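Side-chain contacts in LbaCas13a H328A (C2c2) (Lachnospiraceae bacterium NK4A179, PDB 5WLH), which probably processes precursor CRISPR RNA and, guided by the bound crRNA, cleaves target and bystander RNA as a HEPN-type CRISPR nuclease: residues A1115-G1120 and Y1289-Q1294; Y505-A510 and Q1121-I1126; Y69-E74 and D224-D229. All blocks are in the same frame, centred on the assembly; numbering follows the deposited sequence.

Contact 1: residues A1115-G1120 and Y1289-Q1294; sequences ADELQG and YNILLQ. With nucleotides of chain B.
Ile1291 packs against Leu1118 and Glu1117 where two nearly antiparallel helices run side by side, their axes 10.5 Å apart over these two short segments. Both helices probably belong to the HEPN part of this Cas13a, close to the bound crRNA. The Ile1291 branches divide the work. With CG1 beside the backbone N (chi1 -69°), CG2 stands anti to that N and reaches Leu1118 CD2 at 3.7 Å, the two side chains crossing at a slant. Ile1291 CD1 instead turns to the backbone of the long helix 1106-1145 and lies 4.0 Å from Glu1117 O. Glu1117 slides past Ile1291 in the opposite direction, its chain extended beyond CG so that the carboxylate lies beside a methyl, with Glu1117 OE1 4.0 Å from Ile1291 CG2. There OE1 is hydrogen-bonded by His1295 NE2, just past the second segment, while the amide of Gln1294 remains too far for a bond, with its plane turned 42° from the carboxylate. Leu1118 also leans on Leu1366 of helix 1357-1368, which covers the neighbouring side of the pair.

Helix 1284-1294 turns another flank to the RNA. Asn1290 ND2 donates to OP1 of C30 of chain B at 3.0 Å, with a bent N-H...O angle of 136°, and also to Met824 O, while OD1 accepts from Lys826 N. Three bonds thus fix the rotation of the amide and tie the phosphate to a neighbouring protein loop. A leucine here would probably leave the C30 phosphate without this donor and the Met824 and Lys826 backbone groups without their mates. The amide presses closely on the nucleotide, for Asn1290 ND2 is also 3.3 Å from C5' of C30 of chain B.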
loop_
_atom_site.group_PDB
_atom_site.type_symbol
_atom_site.label_atom_id
_atom_site.label_comp_id
_atom_site.label_asym_id
_atom_site.label_seq_id
_atom_site.Cartn_x
_atom_site.Cartn_y
_atom_site.Cartn_z
ATOM N N ALA A 1115 4.142 11.216 11.691
ATOM C CA ALA A 1115 3.540 10.393 12.732
ATOM C C ALA A 1115 2.138 9.949 12.339
ATOM O O ALA A 1115 1.770 8.782 12.530
ATOM C CB ALA A 1115 3.504 11.172 14.049
ATOM N N ASP A 1116 1.343 10.861 11.785
ATOM C CA ASP A 1116 0.025 10.465 11.285
ATOM C C ASP A 1116 0.137 9.387 10.215
ATOM O O ASP A 1116 -0.724 8.505 10.118
ATOM C CB ASP A 1116 -0.719 11.664 10.708
ATOM C CG ASP A 1116 -1.218 12.609 11.769
ATOM O OD1 ASP A 1116 -1.276 12.199 12.951
ATOM O OD2 ASP A 1116 -1.548 13.758 11.403
ATOM N N GLU A 1117 1.146 9.479 9.347
ATOM C CA GLU A 1117 1.275 8.447 8.318
ATOM C C GLU A 1117 1.733 7.122 8.912
ATOM O O GLU A 1117 1.282 6.050 8.481
ATOM C CB GLU A 1117 2.237 8.880 7.218
ATOM C CG GLU A 1117 1.717 10.017 6.385
ATOM C CD GLU A 1117 2.774 10.601 5.477
ATOM O OE1 GLU A 1117 3.832 9.958 5.292
ATOM O OE2 GLU A 1117 2.539 11.703 4.938
ATOM N N LEU A 1118 2.651 7.162 9.882
ATOM C CA LEU A 1118 3.026 5.918 10.548
ATOM C C LEU A 1118 1.851 5.322 11.299
ATOM O O LEU A 1118 1.636 4.102 11.269
ATOM C CB LEU A 1118 4.183 6.160 11.514
ATOM C CG LEU A 1118 5.466 6.594 10.810
ATOM C CD1 LEU A 1118 6.464 7.059 11.858
ATOM C CD2 LEU A 1118 6.033 5.451 9.981
ATOM N N GLN A 1119 1.076 6.171 11.984
ATOM C CA GLN A 1119 -0.049 5.673 12.765
ATOM C C GLN A 1119 -1.164 5.225 11.837
ATOM O O GLN A 1119 -1.817 4.208 12.078
ATOM C CB GLN A 1119 -0.556 6.775 13.698
ATOM C CG GLN A 1119 -1.870 6.465 14.407
ATOM C CD GLN A 1119 -1.719 5.467 15.528
ATOM O OE1 GLN A 1119 -0.715 4.768 15.629
ATOM N NE2 GLN A 1119 -2.735 5.385 16.377
ATOM N N GLY A 1120 -1.376 5.981 10.766
ATOM C CA GLY A 1120 -2.400 5.610 9.802
ATOM C C GLY A 1120 -2.110 4.279 9.140
ATOM O O GLY A 1120 -3.017 3.490 8.901
ATOM N N TYR A 1289 9.999 1.589 5.716
ATOM C CA TYR A 1289 11.093 2.234 4.987
ATOM C C TYR A 1289 10.557 3.187 3.913
ATOM O O TYR A 1289 11.067 4.305 3.736
ATOM C CB TYR A 1289 11.972 1.142 4.389
ATOM C CG TYR A 1289 12.955 1.616 3.345
ATOM C CD1 TYR A 1289 14.239 2.013 3.709
ATOM C CD2 TYR A 1289 12.616 1.629 1.993
ATOM C CE1 TYR A 1289 15.153 2.438 2.760
ATOM C CE2 TYR A 1289 13.528 2.066 1.037
ATOM C CZ TYR A 1289 14.791 2.461 1.434
ATOM O OH TYR A 1289 15.700 2.889 0.496
ATOM N N ASN A 1290 9.519 2.763 3.192
ATOM C CA ASN A 1290 8.941 3.613 2.150
ATOM C C ASN A 1290 8.364 4.894 2.731
ATOM O O ASN A 1290 8.520 5.973 2.145
ATOM C CB ASN A 1290 7.823 2.870 1.404
ATOM C CG ASN A 1290 8.313 1.695 0.607
ATOM O OD1 ASN A 1290 9.505 1.546 0.343
ATOM N ND2 ASN A 1290 7.368 0.832 0.199
ATOM N N ILE A 1291 7.649 4.794 3.860
ATOM C CA ILE A 1291 7.082 5.991 4.477
ATOM C C ILE A 1291 8.185 6.991 4.792
ATOM O O ILE A 1291 8.075 8.184 4.487
ATOM C CB ILE A 1291 6.281 5.619 5.736
ATOM C CG1 ILE A 1291 5.023 4.850 5.334
ATOM C CG2 ILE A 1291 5.965 6.874 6.545
ATOM C CD1 ILE A 1291 4.290 4.215 6.531
ATOM N N LEU A 1292 9.284 6.512 5.369
ATOM C CA LEU A 1292 10.405 7.408 5.655
ATOM C C LEU A 1292 11.034 7.952 4.377
ATOM O O LEU A 1292 11.371 9.143 4.299
ATOM C CB LEU A 1292 11.446 6.669 6.496
ATOM C CG LEU A 1292 10.792 6.238 7.811
ATOM C CD1 LEU A 1292 11.580 5.082 8.461
ATOM C CD2 LEU A 1292 10.696 7.424 8.755
ATOM N N LEU A 1293 11.212 7.097 3.369
ATOM C CA LEU A 1293 11.810 7.550 2.120
ATOM C C LEU A 1293 10.932 8.583 1.419
ATOM O O LEU A 1293 11.458 9.486 0.743
ATOM C CB LEU A 1293 12.074 6.360 1.209
ATOM C CG LEU A 1293 13.025 6.597 0.029
ATOM C CD1 LEU A 1293 14.304 7.212 0.540
ATOM C CD2 LEU A 1293 13.332 5.279 -0.672
ATOM N N GLN A 1294 9.601 8.488 1.576
ATOM C CA GLN A 1294 8.722 9.522 1.017
ATOM C C GLN A 1294 9.076 10.895 1.547
ATOM O O GLN A 1294 8.821 11.913 0.879
ATOM C CB GLN A 1294 7.252 9.242 1.344
ATOM C CG GLN A 1294 6.586 8.312 0.371
ATOM C CD GLN A 1294 5.335 7.686 0.949
ATOM O OE1 GLN A 1294 5.076 6.492 0.763
ATOM N NE2 GLN A 1294 4.553 8.487 1.652
ATOM P P C B 30 3.842 1.729 -1.005
ATOM O OP1 C B 30 4.840 2.442 -0.167
ATOM O OP2 C B 30 2.457 2.255 -1.155
ATOM O "O5'" C B 30 4.410 1.580 -2.475
ATOM C "C5'" C B 30 5.785 1.298 -2.712
ATOM C "C4'" C B 30 6.041 1.100 -4.184
ATOM O "O4'" C B 30 5.172 0.056 -4.698
ATOM C "C3'" C B 30 5.735 2.291 -5.075
ATOM O "O3'" C B 30 6.780 3.242 -5.076
ATOM C "C2'" C B 30 5.515 1.648 -6.439
ATOM O "O2'" C B 30 6.753 1.362 -7.050
ATOM C "C1'" C B 30 4.856 0.320 -6.049
ATOM N N1 C B 30 3.390 0.366 -6.193
ATOM C C2 C B 30 2.890 0.301 -7.490
ATOM O O2 C B 30 3.677 0.233 -8.431
ATOM N N3 C B 30 1.567 0.324 -7.683
ATOM C C4 C B 30 0.757 0.396 -6.641
ATOM N N4 C B 30 -0.546 0.416 -6.920
ATOM C C5 C B 30 1.227 0.462 -5.293
ATOM C C6 C B 30 2.561 0.433 -5.109
#

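Contact 2: residues Y505-A510 and Q1121-I1126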
loop_
_atom_site.group_PDB
_atom_site.type_symbol
_atom_site.label_atom_id
_atom_site.label_comp_id
_atom_site.label_asym_id
_atom_site.label_seq_id
_atom_site.Cartn_x
_atom_site.Cartn_y
_atom_site.Cartn_z
ATOM N N TYR A 505 -9.473 7.045 8.673
ATOM C CA TYR A 505 -9.913 8.414 8.929
ATOM C C TYR A 505 -10.997 8.466 9.991
ATOM O O TYR A 505 -11.023 9.424 10.774
ATOM C CB TYR A 505 -10.386 9.072 7.632
ATOM C CG TYR A 505 -9.235 9.190 6.680
ATOM C CD1 TYR A 505 -8.046 9.793 7.084
ATOM C CD2 TYR A 505 -9.298 8.633 5.417
ATOM C CE1 TYR A 505 -6.960 9.880 6.226
ATOM C CE2 TYR A 505 -8.221 8.704 4.563
ATOM C CZ TYR A 505 -7.061 9.322 4.967
ATOM O OH TYR A 505 -5.987 9.391 4.105
ATOM N N VAL A 506 -11.873 7.450 10.050
ATOM C CA VAL A 506 -12.814 7.351 11.172
ATOM C C VAL A 506 -12.057 7.373 12.495
ATOM O O VAL A 506 -12.397 8.131 13.413
ATOM C CB VAL A 506 -13.692 6.093 11.048
ATOM C CG1 VAL A 506 -14.568 5.891 12.323
ATOM C CG2 VAL A 506 -14.574 6.194 9.836
ATOM N N ALA A 507 -10.990 6.572 12.596
ATOM C CA ALA A 507 -10.186 6.552 13.816
ATOM C C ALA A 507 -9.586 7.924 14.115
ATOM O O ALA A 507 -9.603 8.370 15.266
ATOM C CB ALA A 507 -9.074 5.502 13.705
ATOM N N PHE A 508 -9.041 8.610 13.093
ATOM C CA PHE A 508 -8.433 9.912 13.334
ATOM C C PHE A 508 -9.479 10.954 13.699
ATOM O O PHE A 508 -9.213 11.845 14.513
ATOM C CB PHE A 508 -7.634 10.386 12.114
ATOM C CG PHE A 508 -6.223 9.850 12.079
ATOM C CD1 PHE A 508 -5.261 10.336 12.957
ATOM C CD2 PHE A 508 -5.865 8.851 11.185
ATOM C CE1 PHE A 508 -3.957 9.839 12.938
ATOM C CE2 PHE A 508 -4.557 8.341 11.159
ATOM C CZ PHE A 508 -3.609 8.833 12.030
ATOM N N ALA A 509 -10.652 10.888 13.077
ATOM C CA ALA A 509 -11.696 11.843 13.418
ATOM C C ALA A 509 -12.093 11.679 14.874
ATOM O O ALA A 509 -12.261 12.669 15.598
ATOM C CB ALA A 509 -12.911 11.649 12.507
ATOM N N ALA A 510 -12.232 10.427 15.318
ATOM C CA ALA A 510 -12.554 10.161 16.718
ATOM C C ALA A 510 -11.455 10.678 17.634
ATOM O O ALA A 510 -11.727 11.321 18.657
ATOM C CB ALA A 510 -12.775 8.659 16.920
ATOM N N GLN A 1121 -0.837 3.995 8.849
ATOM C CA GLN A 1121 -0.541 2.698 8.255
ATOM C C GLN A 1121 -0.804 1.576 9.252
ATOM O O GLN A 1121 -1.279 0.501 8.885
ATOM C CB GLN A 1121 0.915 2.664 7.768
ATOM C CG GLN A 1121 1.342 1.305 7.190
ATOM C CD GLN A 1121 0.528 0.916 5.966
ATOM O OE1 GLN A 1121 0.557 1.606 4.939
ATOM N NE2 GLN A 1121 -0.209 -0.195 6.069
ATOM N N LEU A 1122 -0.488 1.812 10.525
ATOM C CA LEU A 1122 -0.802 0.824 11.549
ATOM C C LEU A 1122 -2.299 0.550 11.607
ATOM O O LEU A 1122 -2.720 -0.600 11.672
ATOM C CB LEU A 1122 -0.298 1.300 12.905
ATOM C CG LEU A 1122 1.235 1.271 13.023
ATOM C CD1 LEU A 1122 1.672 1.999 14.277
ATOM C CD2 LEU A 1122 1.803 -0.166 12.993
ATOM N N ILE A 1123 -3.115 1.597 11.559
ATOM C CA ILE A 1123 -4.559 1.391 11.594
ATOM C C ILE A 1123 -5.040 0.711 10.318
ATOM O O ILE A 1123 -5.923 -0.150 10.353
ATOM C CB ILE A 1123 -5.277 2.724 11.841
ATOM C CG1 ILE A 1123 -4.895 3.254 13.238
ATOM C CG2 ILE A 1123 -6.809 2.486 11.866
ATOM C CD1 ILE A 1123 -5.302 4.705 13.480
ATOM N N ASN A 1124 -4.467 1.083 9.175
ATOM C CA ASN A 1124 -4.760 0.377 7.930
ATOM C C ASN A 1124 -4.529 -1.126 8.100
ATOM O O ASN A 1124 -5.390 -1.945 7.765
ATOM C CB ASN A 1124 -3.892 0.972 6.818
ATOM C CG ASN A 1124 -4.158 0.368 5.450
ATOM O OD1 ASN A 1124 -4.019 -0.834 5.251
ATOM N ND2 ASN A 1124 -4.469 1.225 4.475
ATOM N N TRP A 1125 -3.372 -1.504 8.653
ATOM C CA TRP A 1125 -3.079 -2.916 8.880
ATOM C C TRP A 1125 -4.092 -3.554 9.824
ATOM O O TRP A 1125 -4.448 -4.727 9.660
ATOM C CB TRP A 1125 -1.676 -3.057 9.459
ATOM C CG TRP A 1125 -0.617 -2.989 8.414
ATOM C CD1 TRP A 1125 -0.730 -3.337 7.090
ATOM C CD2 TRP A 1125 0.735 -2.555 8.608
ATOM N NE1 TRP A 1125 0.497 -3.157 6.450
ATOM C CE2 TRP A 1125 1.402 -2.679 7.367
ATOM C CE3 TRP A 1125 1.442 -2.076 9.715
ATOM C CZ2 TRP A 1125 2.751 -2.333 7.201
ATOM C CZ3 TRP A 1125 2.772 -1.756 9.563
ATOM C CH2 TRP A 1125 3.415 -1.875 8.306
ATOM N N ILE A 1126 -4.545 -2.813 10.839
ATOM C CA ILE A 1126 -5.580 -3.369 11.717
ATOM C C ILE A 1126 -6.778 -3.814 10.897
ATOM O O ILE A 1126 -7.316 -4.912 11.085
ATOM C CB ILE A 1126 -6.004 -2.353 12.790
ATOM C CG1 ILE A 1126 -4.925 -2.249 13.860
ATOM C CG2 ILE A 1126 -7.382 -2.774 13.389
ATOM C CD1 ILE A 1126 -5.082 -1.047 14.776
#
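Ile1123 CD1 is the tip that joins the two helices, lying 3.9 Å from Ala507 CB. The CB of the isoleucine is directed toward the partner helix, and with CG1 beside its own backbone N (chi1 -64°) both ends of the side chain face Ala507, CG2 following at 4.2 Å from Ala507 CB. Phe508 adds a looser touch, its CE2 being 4.4 Å from Ile1123 CD1.

The second shell sets these groups in place. Phe1252 meets the Phe508 ring edge-to-face and touches Ile1123 as well, and Ile1249 of helix 1239-1250 packs on the same isoleucine. Helix 915-941 covers Tyr505 and reaches Phe508 through Gln917. Farther along, Ile1126 rests on Arg1246. The sequence beginning at that arginine fits the R-X4-H signature, so the contact joins helix 486-517 to helix 1106-1145 beside what is probably a HEPN nuclease domain.

Methyls, an alanine and a phenyl ring make up the whole interface between these segments. It is a small, buried and purely apolar contact, held by van der Waals fit and the exclusion of water, with no polar pair to fix its direction.

Contact 3: residues Y69-E74 and D224-D229; sequences YRIFNE and DYVLED
Tyr69 reaches from a loop to the side of helix 218-230 and ends on Asp229, in an N-terminal helical region probably belonging to the crRNA-recognition lobe, as in other Cas13a proteins. Its CB points at the helix, and because CG stands anti to the backbone N (chi1 -173°) the ring is carried straight across. Near the hydroxyl end the two sides of the ring meet different partners: CE1 passes 4.0 Å from Val226 CG1, while CE2 comes within 3.1 Å of Asp229 OD2. At the tip, Tyr69 OH donates to Asp229 OD2 in a short hydrogen bond of 2.6 Å that uses the anti lone pair of the carboxylate oxygen. That oxygen lies at the ring edge near its plane, although the carboxylate is turned 67° from the ring. Ser189 OG also bonds to OD2, so two hydroxyls grip this one oxygen and probably help to stabilise its negative charge.

Ile71 adds a second apolar touch, crossing Val226 at about a right angle with CD1 set between its two methyls, 3.7 Å from CG1 and 3.8 Å from CG2 of Val226.

Leu199 of helix 193-206 also packs on Ile71, whose backbone is hydrogen-bonded to Lys187, and Phe72 packs on Ile181 and Tyr185 of helix 175-185. Segment 69-74 is thus held among these helices and 218-230, which also rests Tyr225 on a phosphate of the bound RNA.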
loop_
_atom_site.group_PDB
_atom_site.type_symbol
_atom_site.label_atom_id
_atom_site.label_comp_id
_atom_site.label_asym_id
_atom_site.label_seq_id
_atom_site.Cartn_x
_atom_site.Cartn_y
_atom_site.Cartn_z
ATOM N N TYR A 69 19.847 -11.875 -29.842
ATOM C CA TYR A 69 20.257 -12.890 -28.879
ATOM C C TYR A 69 21.774 -12.920 -28.740
ATOM O O TYR A 69 22.499 -13.034 -29.733
ATOM C CB TYR A 69 19.732 -14.259 -29.317
ATOM C CG TYR A 69 19.941 -15.363 -28.311
ATOM C CD1 TYR A 69 21.176 -15.994 -28.191
ATOM C CD2 TYR A 69 18.907 -15.780 -27.484
ATOM C CE1 TYR A 69 21.372 -17.000 -27.273
ATOM C CE2 TYR A 69 19.092 -16.795 -26.569
ATOM C CZ TYR A 69 20.326 -17.400 -26.464
ATOM O OH TYR A 69 20.514 -18.409 -25.546
ATOM N N ARG A 70 22.249 -12.802 -27.499
ATOM C CA ARG A 70 23.662 -12.922 -27.167
ATOM C C ARG A 70 23.811 -13.722 -25.885
ATOM O O ARG A 70 23.002 -13.584 -24.963
ATOM C CB ARG A 70 24.339 -11.551 -26.994
ATOM C CG ARG A 70 24.236 -10.646 -28.216
ATOM C CD ARG A 70 25.298 -11.007 -29.240
ATOM N NE ARG A 70 25.354 -10.072 -30.360
ATOM C CZ ARG A 70 24.484 -10.057 -31.367
ATOM N NH1 ARG A 70 23.471 -10.916 -31.385
ATOM N NH2 ARG A 70 24.625 -9.177 -32.356
ATOM N N ILE A 71 24.860 -14.550 -25.835
ATOM C CA ILE A 71 25.131 -15.364 -24.652
ATOM C C ILE A 71 25.361 -14.478 -23.432
ATOM O O ILE A 71 24.930 -14.804 -22.317
ATOM C CB ILE A 71 26.337 -16.288 -24.915
ATOM C CG1 ILE A 71 26.037 -17.251 -26.067
ATOM C CG2 ILE A 71 26.740 -17.039 -23.653
ATOM C CD1 ILE A 71 24.809 -18.075 -25.862
ATOM N N PHE A 72 26.028 -13.342 -23.624
ATOM C CA PHE A 72 26.397 -12.439 -22.541
ATOM C C PHE A 72 25.675 -11.099 -22.685
ATOM O O PHE A 72 25.550 -10.573 -23.794
ATOM C CB PHE A 72 27.911 -12.214 -22.530
ATOM C CG PHE A 72 28.709 -13.461 -22.242
ATOM C CD1 PHE A 72 28.675 -14.042 -20.985
ATOM C CD2 PHE A 72 29.496 -14.045 -23.225
ATOM C CE1 PHE A 72 29.411 -15.194 -20.708
ATOM C CE2 PHE A 72 30.236 -15.194 -22.957
ATOM C CZ PHE A 72 30.192 -15.767 -21.697
ATOM N N ASN A 73 25.228 -10.543 -21.556
ATOM C CA ASN A 73 24.521 -9.267 -21.516
ATOM C C ASN A 73 25.498 -8.093 -21.602
ATOM O O ASN A 73 26.695 -8.257 -21.859
ATOM C CB ASN A 73 23.697 -9.150 -20.239
ATOM C CG ASN A 73 22.558 -10.137 -20.184
ATOM O OD1 ASN A 73 21.971 -10.490 -21.207
ATOM N ND2 ASN A 73 22.248 -10.605 -18.979
ATOM N N GLU A 74 24.977 -6.893 -21.336
ATOM C CA GLU A 74 25.709 -5.623 -21.412
ATOM C C GLU A 74 26.440 -5.478 -22.736
ATOM O O GLU A 74 26.006 -6.017 -23.755
ATOM C CB GLU A 74 26.697 -5.479 -20.250
ATOM C CG GLU A 74 26.141 -4.720 -19.046
ATOM C CD GLU A 74 25.973 -3.230 -19.308
ATOM O OE1 GLU A 74 26.989 -2.502 -19.324
ATOM O OE2 GLU A 74 24.821 -2.786 -19.498
ATOM N N ASP A 224 23.400 -27.255 -27.270
ATOM C CA ASP A 224 22.039 -27.664 -27.583
ATOM C C ASP A 224 21.036 -26.847 -26.790
ATOM O O ASP A 224 19.970 -26.500 -27.303
ATOM C CB ASP A 224 21.840 -29.151 -27.293
ATOM C CG ASP A 224 22.500 -30.058 -28.328
ATOM O OD1 ASP A 224 23.003 -29.571 -29.368
ATOM O OD2 ASP A 224 22.525 -31.273 -28.074
ATOM N N TYR A 225 21.359 -26.542 -25.534
ATOM C CA TYR A 225 20.465 -25.721 -24.731
ATOM C C TYR A 225 20.363 -24.311 -25.290
ATOM O O TYR A 225 19.267 -23.745 -25.351
ATOM C CB TYR A 225 20.923 -25.678 -23.271
ATOM C CG TYR A 225 19.843 -25.098 -22.392
ATOM C CD1 TYR A 225 18.854 -25.909 -21.866
ATOM C CD2 TYR A 225 19.783 -23.731 -22.139
ATOM C CE1 TYR A 225 17.835 -25.383 -21.096
ATOM C CE2 TYR A 225 18.772 -23.193 -21.360
ATOM C CZ TYR A 225 17.802 -24.030 -20.842
ATOM O OH TYR A 225 16.790 -23.517 -20.066
ATOM N N VAL A 226 21.497 -23.722 -25.680
ATOM C CA VAL A 226 21.473 -22.387 -26.282
ATOM C C VAL A 226 20.530 -22.356 -27.475
ATOM O O VAL A 226 19.757 -21.404 -27.652
ATOM C CB VAL A 226 22.899 -21.949 -26.673
ATOM C CG1 VAL A 226 22.853 -20.698 -27.564
ATOM C CG2 VAL A 226 23.700 -21.659 -25.434
ATOM N N LEU A 227 20.562 -23.395 -28.311
ATOM C CA LEU A 227 19.654 -23.417 -29.456
ATOM C C LEU A 227 18.195 -23.544 -29.018
ATOM O O LEU A 227 17.312 -22.924 -29.617
ATOM C CB LEU A 227 20.020 -24.547 -30.410
ATOM C CG LEU A 227 21.454 -24.426 -30.937
ATOM C CD1 LEU A 227 22.050 -25.801 -31.168
ATOM C CD2 LEU A 227 21.473 -23.602 -32.194
ATOM N N GLU A 228 17.919 -24.350 -27.987
ATOM C CA GLU A 228 16.561 -24.405 -27.439
ATOM C C GLU A 228 16.132 -23.048 -26.907
ATOM O O GLU A 228 14.962 -22.664 -27.022
ATOM C CB GLU A 228 16.473 -25.442 -26.320
ATOM C CG GLU A 228 16.800 -26.853 -26.728
ATOM C CD GLU A 228 16.905 -27.773 -25.529
ATOM O OE1 GLU A 228 16.259 -27.461 -24.499
ATOM O OE2 GLU A 228 17.652 -28.780 -25.602
ATOM N N ASP A 229 17.071 -22.315 -26.311
ATOM C CA ASP A 229 16.787 -20.988 -25.780
ATOM C C ASP A 229 16.612 -19.970 -26.904
ATOM O O ASP A 229 15.670 -19.165 -26.890
ATOM C CB ASP A 229 17.916 -20.575 -24.837
ATOM C CG ASP A 229 17.603 -19.309 -24.062
ATOM O OD1 ASP A 229 16.491 -19.219 -23.517
ATOM O OD2 ASP A 229 18.480 -18.420 -23.994
#

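Overall arrangement
From the N terminus, contact 3 comes first: it brings the loop after helix 51-64 to helix 218-230 and closes a stretch of about 150 residues, mostly helix and without strands, before either other contact opens. Contact 2 then opens on helix 486-517 and closes about 610 residues later on helix 1106-1145. Contact 1 starts on that same helix just before contact 2 closes and ends at helix 1284-1294, so these two cross. Their centres are about 13 Å apart, and Phe508 packs on Gly1120 between them. Helix 1106-1145 thus ties helix 486-517 to helix 1284-1294 near the C terminus, whereas contact 3 lies in a separate region, its centre about 44 Å from that of contact 1.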